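Local coordinates for protein sortase B (PDB 3PSQ) that acts in pilus assembly as a class B sortase, probably a cysteine transpeptidase that works through an acyl-thioester intermediate, at residues N81-E86 and E124-Q129; N108-S113 and F136-T141. All blocks are in the same frame, centred on the assembly; numbering follows the deposited sequence. Where two conformers were deposited one is given.

Contact 1: N81-E86 and E124-Q129; sequences NKVTFE and ETKTKQ. With ZN (zinc ion), chain N.
Thr125 and Lys126 rest against Val83 and Phe85 where the hairpin joining strands 120-125 and 130-142 of the sortase beta-barrel meets the loop between strands 76-77 and 89-93. Both pieces are type I beta turns, Lys82 to Phe85 and Thr125 to Lys128, and they meet by thin apolar packing. Glu124, whose CB points away from the loop, holds its carboxylate at the end of an extended chain; OE2 binds a zinc ion at 2.2 Å, a water adds a second ligand at 2.3 Å from the metal, and OE1 forms a salt bridge with Lys22. Thr125 supplies the centre of the contact. Its CG2 lies anti to the carbonyl carbon, with OG1 taking the place between backbone N and carbonyl carbon (chi1 77°), a rotation that sets the methyl against Phe85 and leaves the hydroxyl with its own turn. That methyl reaches CD2 of Phe85 at 4.2 Å, approaching the ring obliquely, and comes within 4.3 Å of Val83 O. Phe85 is buried among Met37, Ile92 and Leu131, and its backbone O accepts a hydrogen bond from Arg183. Lys126 then extends its aliphatic chain past Val83, with CE 4.3 Å from CG2 of Val83. Lys128 turns from the loop to form a salt bridge with Asp27 of helix 22-32, and its N donates to Thr125 O at 3.0 Å, closing the turn. At Gln129 the hairpin returns to the sheet: its O accepts from Thr125 N at 2.9 Å, and its N makes a weak bond to Thr125 OG1 at 3.3 Å, bent to 132° at the hydrogen.

Contact 2: N108-S113 and F136-T141; sequences NFRKKS and FACIQT. With EDO (1,2-ethanediol), chain C.
The 3-10 turn at 108-110 passes over strand 130-142 of the sortase beta-barrel with its closest backbone approach at Phe109 and Cys138, whose CA atoms are 6.0 Å apart. Cys138 packs against the turn: SG stands anti to the backbone N (chi1 -174°), touching CB of Phe109 at 3.7 Å and CG of Arg110 at 3.9 Å, while Cys138 CB lies 3.4 Å from Phe109 O. The Phe109 ring leads away from the strand toward Val42 and Val201, and meets Phe114 edge-to-face. Arg110 takes the other course, bending at chi3 (73°) to bring its guanidinium beside the Gln140 side chain, which it meets obliquely. The principal charged partner of NH1 is Glu191, in a salt bridge. This places the arginine next to the catalytic region, since Glu191 directly follows Cys190, the predicted nucleophile. Farther along, Lys111 sits at the N-cap position of helix 112-117, and a 1,2-ethanediol, probably from the crystallisation liquor, occupies that helix end. Its O1 accepts a nearly straight hydrogen bond from Lys112 N at 3.0 Å. Its O2 accepts another from Ser113 N, also 3.0 Å long.

In the fold
Contacts 1 and 2 lie on opposite sides of the chain's centre, with their own centres 26 Å apart and their nearest atoms about 13 Å apart. The sheet joins them: strands 120-125 and 130-142 are antiparallel neighbours, linked by the turn of contact 1, and the second of them runs on to contact 2. Their segments alternate along the chain. Contact 2 lies near the predicted catalytic residues: the side chain of Gln140 is about 6 Å from that of Arg198, the predicted transition-state stabiliser. Contact 1, besides the zinc on Glu124, lies near a second zinc site, that of Asp35, Glu55 and Glu59; the Lys126 side chain is about 8 Å from that of Asp35.

Contact 1: N81-E86 and E124-Q129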
loop_
_atom_site.group_PDB
_atom_site.type_symbol
_atom_site.label_atom_id
_atom_site.label_comp_id
_atom_site.label_asym_id
_atom_site.label_seq_id
_atom_site.Cartn_x
_atom_site.Cartn_y
_atom_site.Cartn_z
ATOM N N ASN A 81 -4.580 2.664 -10.835
ATOM C CA ASN A 81 -3.565 1.647 -11.025
ATOM C C ASN A 81 -4.101 0.467 -11.787
ATOM O O ASN A 81 -5.295 0.190 -11.752
ATOM C CB ASN A 81 -3.042 1.162 -9.667
ATOM C CG ASN A 81 -1.921 2.002 -9.134
ATOM O OD1 ASN A 81 -1.965 2.460 -7.977
ATOM N ND2 ASN A 81 -0.883 2.196 -9.947
ATOM N N LYS A 82 -3.208 -0.254 -12.467
ATOM C CA LYS A 82 -3.548 -1.578 -13.044
ATOM C C LYS A 82 -3.629 -2.616 -11.934
ATOM O O LYS A 82 -2.740 -2.644 -11.079
ATOM C CB LYS A 82 -2.462 -2.034 -14.026
ATOM C CG LYS A 82 -2.500 -1.342 -15.374
ATOM C CD LYS A 82 -1.239 -1.667 -16.155
ATOM C CE LYS A 82 -1.222 -0.932 -17.491
ATOM N NZ LYS A 82 -2.395 -1.419 -18.274
ATOM N N VAL A 83 -4.669 -3.453 -11.957
ATOM C CA VAL A 83 -4.866 -4.482 -10.927
ATOM C C VAL A 83 -3.768 -5.546 -10.933
ATOM O O VAL A 83 -3.580 -6.292 -9.957
ATOM C CB VAL A 83 -6.249 -5.162 -11.035
ATOM C CG1 VAL A 83 -7.363 -4.156 -10.707
ATOM C CG2 VAL A 83 -6.469 -5.802 -12.415
ATOM N N THR A 84 -3.037 -5.626 -12.039
ATOM C CA THR A 84 -1.994 -6.642 -12.221
ATOM C C THR A 84 -0.687 -6.202 -11.560
ATOM O O THR A 84 0.307 -6.943 -11.586
ATOM C CB THR A 84 -1.678 -6.814 -13.696
ATOM O OG1 THR A 84 -1.383 -5.529 -14.257
ATOM C CG2 THR A 84 -2.859 -7.427 -14.455
ATOM N N PHE A 85 -0.675 -5.008 -10.973
ATOM C CA PHE A 85 0.549 -4.466 -10.354
ATOM C C PHE A 85 1.691 -4.280 -11.360
ATOM O O PHE A 85 2.848 -4.421 -10.987
ATOM C CB PHE A 85 0.983 -5.292 -9.121
ATOM C CG PHE A 85 0.020 -5.151 -7.941
ATOM C CD1 PHE A 85 0.224 -4.181 -6.972
ATOM C CD2 PHE A 85 -1.142 -5.913 -7.877
ATOM C CE1 PHE A 85 -0.672 -4.001 -5.951
ATOM C CE2 PHE A 85 -2.052 -5.736 -6.836
ATOM C CZ PHE A 85 -1.814 -4.778 -5.883
ATOM N N GLU A 86 1.335 -3.965 -12.620
ATOM C CA GLU A 86 2.272 -3.729 -13.750
ATOM C C GLU A 86 2.838 -2.305 -13.771
ATOM O O GLU A 86 3.882 -2.039 -14.375
ATOM C CB GLU A 86 1.555 -3.905 -15.106
ATOM C CG GLU A 86 1.208 -5.330 -15.569
ATOM C CD GLU A 86 0.329 -5.319 -16.823
ATOM O OE1 GLU A 86 0.708 -4.668 -17.837
ATOM O OE2 GLU A 86 -0.747 -5.947 -16.801
ATOM N N GLU A 124 -1.101 -11.379 -3.581
ATOM C CA GLU A 124 -1.591 -12.329 -4.532
ATOM C C GLU A 124 -2.728 -11.698 -5.316
ATOM O O GLU A 124 -3.697 -11.194 -4.723
ATOM C CB GLU A 124 -2.091 -13.583 -3.828
ATOM C CG GLU A 124 -2.720 -14.589 -4.769
ATOM C CD GLU A 124 -2.865 -15.956 -4.124
ATOM O OE1 GLU A 124 -2.446 -16.131 -2.964
ATOM O OE2 GLU A 124 -3.392 -16.874 -4.769
ATOM N N THR A 125 -2.638 -11.769 -6.643
ATOM C CA THR A 125 -3.619 -11.125 -7.480
ATOM C C THR A 125 -4.826 -12.014 -7.674
ATOM O O THR A 125 -4.865 -13.138 -7.170
ATOM C CB THR A 125 -3.041 -10.684 -8.846
ATOM O OG1 THR A 125 -2.909 -11.827 -9.693
ATOM C CG2 THR A 125 -1.693 -9.952 -8.663
ATOM N N LYS A 126 -5.817 -11.500 -8.389
ATOM C CA LYS A 126 -7.034 -12.250 -8.610
ATOM C C LYS A 126 -6.861 -13.361 -9.631
ATOM O O LYS A 126 -7.686 -14.272 -9.698
ATOM C CB LYS A 126 -8.197 -11.344 -8.987
ATOM C CG LYS A 126 -8.078 -10.609 -10.294
ATOM C CD LYS A 126 -9.442 -10.037 -10.675
ATOM C CE LYS A 126 -9.296 -8.983 -11.733
ATOM N NZ LYS A 126 -10.341 -7.913 -11.552
ATOM N N THR A 127 -5.803 -13.283 -10.437
ATOM C CA THR A 127 -5.479 -14.394 -11.329
ATOM C C THR A 127 -4.538 -15.349 -10.610
ATOM O O THR A 127 -4.071 -16.294 -11.209
ATOM C CB THR A 127 -4.831 -13.949 -12.662
ATOM O OG1 THR A 127 -3.607 -13.260 -12.383
ATOM C CG2 THR A 127 -5.764 -13.063 -13.464
ATOM N N LYS A 128 -4.297 -15.098 -9.322
ATOM C CA LYS A 128 -3.472 -15.932 -8.423
ATOM C C LYS A 128 -1.974 -15.846 -8.642
ATOM O O LYS A 128 -1.196 -16.670 -8.118
ATOM C CB LYS A 128 -3.929 -17.394 -8.342
ATOM C CG LYS A 128 -5.379 -17.550 -7.924
ATOM C CD LYS A 128 -5.772 -16.633 -6.732
ATOM C CE LYS A 128 -7.312 -16.532 -6.621
ATOM N NZ LYS A 128 -8.024 -17.848 -6.470
ATOM N N GLN A 129 -1.572 -14.814 -9.364
ATOM C CA GLN A 129 -0.180 -14.450 -9.480
ATOM C C GLN A 129 0.363 -14.008 -8.122
ATOM O O GLN A 129 -0.330 -13.345 -7.357
ATOM C CB GLN A 129 -0.066 -13.323 -10.493
ATOM C CG GLN A 129 1.357 -12.896 -10.807
ATOM C CD GLN A 129 2.082 -13.820 -11.827
ATOM O OE1 GLN A 129 1.627 -13.996 -12.977
ATOM N NE2 GLN A 129 3.229 -14.384 -11.406
HETATM ZN ZN ZN N . -3.931 -18.794 -3.904
HETATM O O HOH W 1 -5.935 -18.246 -3.017
#

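Contact 2: N108-S113 and F136-T141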
loop_
_atom_site.group_PDB
_atom_site.type_symbol
_atom_site.label_atom_id
_atom_site.label_comp_id
_atom_site.label_asym_id
_atom_site.label_seq_id
_atom_site.Cartn_x
_atom_site.Cartn_y
_atom_site.Cartn_z
ATOM N N ASN A 108 5.184 0.765 13.022
ATOM C CA ASN A 108 6.286 -0.055 13.555
ATOM C C ASN A 108 7.501 0.030 12.642
ATOM O O ASN A 108 8.622 -0.155 13.084
ATOM C CB ASN A 108 5.869 -1.523 13.733
ATOM C CG ASN A 108 4.817 -1.692 14.831
ATOM O OD1 ASN A 108 4.683 -0.834 15.694
ATOM N ND2 ASN A 108 4.061 -2.784 14.781
ATOM N N PHE A 109 7.272 0.316 11.363
ATOM C CA PHE A 109 8.364 0.438 10.409
ATOM C C PHE A 109 9.242 1.664 10.620
ATOM O O PHE A 109 10.271 1.809 9.965
ATOM C CB PHE A 109 7.835 0.380 8.986
ATOM C CG PHE A 109 7.408 -0.992 8.572
ATOM C CD1 PHE A 109 8.350 -1.941 8.198
ATOM C CD2 PHE A 109 6.077 -1.346 8.569
ATOM C CE1 PHE A 109 7.956 -3.238 7.812
ATOM C CE2 PHE A 109 5.689 -2.605 8.185
ATOM C CZ PHE A 109 6.631 -3.562 7.794
ATOM N N ARG A 110 8.825 2.545 11.527
ATOM C CA ARG A 110 9.632 3.686 11.949
ATOM C C ARG A 110 10.766 3.222 12.859
ATOM O O ARG A 110 11.774 3.921 13.002
ATOM C CB ARG A 110 8.779 4.721 12.695
ATOM C CG ARG A 110 7.618 5.331 11.868
ATOM C CD ARG A 110 6.658 6.209 12.719
ATOM N NE ARG A 110 7.338 7.450 13.037
ATOM C CZ ARG A 110 7.228 8.570 12.325
ATOM N NH1 ARG A 110 6.409 8.633 11.280
ATOM N NH2 ARG A 110 7.931 9.642 12.665
ATOM N N LYS A 111 10.590 2.068 13.499
ATOM C CA LYS A 111 11.562 1.563 14.466
ATOM C C LYS A 111 12.684 0.807 13.758
ATOM O O LYS A 111 12.427 -0.133 12.977
ATOM C CB LYS A 111 10.890 0.642 15.492
ATOM C CG LYS A 111 9.813 1.284 16.369
ATOM C CD LYS A 111 8.935 0.139 16.980
ATOM C CE LYS A 111 7.894 0.598 18.033
ATOM N NZ LYS A 111 7.725 -0.468 19.126
ATOM N N LYS A 112 13.927 1.207 14.038
ATOM C CA LYS A 112 15.110 0.578 13.407
ATOM C C LYS A 112 15.090 -0.943 13.463
ATOM O O LYS A 112 15.140 -1.608 12.433
ATOM C CB LYS A 112 16.428 1.101 14.011
ATOM C CG LYS A 112 17.677 0.660 13.227
ATOM C CD LYS A 112 18.965 1.230 13.848
ATOM C CE LYS A 112 20.216 0.789 13.047
ATOM N NZ LYS A 112 21.523 1.004 13.785
ATOM N N SER A 113 15.000 -1.496 14.665
ATOM C CA SER A 113 15.004 -2.942 14.832
ATOM C C SER A 113 13.858 -3.614 14.065
ATOM O O SER A 113 14.060 -4.659 13.417
ATOM C CB SER A 113 14.953 -3.311 16.320
ATOM O OG SER A 113 14.593 -4.673 16.496
ATOM N N PHE A 136 11.979 -0.989 1.216
ATOM C CA PHE A 136 13.213 -0.214 1.345
ATOM C C PHE A 136 13.062 1.114 2.072
ATOM O O PHE A 136 14.059 1.726 2.380
ATOM C CB PHE A 136 13.908 0.003 -0.010
ATOM C CG PHE A 136 13.127 0.845 -0.978
ATOM C CD1 PHE A 136 13.257 2.223 -0.981
ATOM C CD2 PHE A 136 12.270 0.253 -1.888
ATOM C CE1 PHE A 136 12.523 3.008 -1.874
ATOM C CE2 PHE A 136 11.536 1.025 -2.799
ATOM C CZ PHE A 136 11.667 2.392 -2.796
ATOM N N ALA A 137 11.841 1.566 2.359
ATOM C CA ALA A 137 11.675 2.845 3.066
ATOM C C ALA A 137 10.406 2.919 3.901
ATOM O O ALA A 137 9.366 2.378 3.524
ATOM C CB ALA A 137 11.711 4.015 2.081
ATOM N N CYS A 138 10.515 3.608 5.035
ATOM C CA CYS A 138 9.369 4.069 5.799
ATOM C C CYS A 138 9.383 5.582 5.775
ATOM O O CYS A 138 10.353 6.203 6.218
ATOM C CB CYS A 138 9.502 3.606 7.243
ATOM S SG CYS A 138 8.061 3.971 8.247
ATOM N N ILE A 139 8.307 6.185 5.285
ATOM C CA ILE A 139 8.267 7.635 4.999
ATOM C C ILE A 139 7.295 8.396 5.911
ATOM O O ILE A 139 6.189 7.914 6.209
ATOM C CB ILE A 139 7.836 7.832 3.522
ATOM C CG1 ILE A 139 8.871 7.211 2.569
ATOM C CG2 ILE A 139 7.502 9.293 3.188
ATOM C CD1 ILE A 139 8.295 6.734 1.251
ATOM N N GLN A 140 7.713 9.563 6.385
ATOM C CA GLN A 140 6.777 10.455 7.044
ATOM C C GLN A 140 6.573 11.674 6.169
ATOM O O GLN A 140 7.504 12.412 5.829
ATOM C CB GLN A 140 7.198 10.881 8.450
ATOM C CG GLN A 140 6.272 11.980 9.038
ATOM C CD GLN A 140 5.050 11.436 9.798
ATOM O OE1 GLN A 140 3.954 11.271 9.241
ATOM N NE2 GLN A 140 5.244 11.162 11.091
ATOM N N THR A 141 5.327 11.856 5.771
ATOM C CA THR A 141 5.023 12.941 4.904
ATOM C C THR A 141 3.662 13.435 5.354
ATOM O O THR A 141 3.221 13.109 6.453
ATOM C CB THR A 141 5.083 12.479 3.425
ATOM O OG1 THR A 141 4.892 13.605 2.602
ATOM C CG2 THR A 141 4.011 11.444 3.092
HETATM C C1 EDO C . 15.043 2.736 17.036
HETATM O O1 EDO C . 14.344 3.431 15.990
HETATM C C2 EDO C . 14.269 1.494 17.514
HETATM O O2 EDO C . 14.903 0.304 17.008
#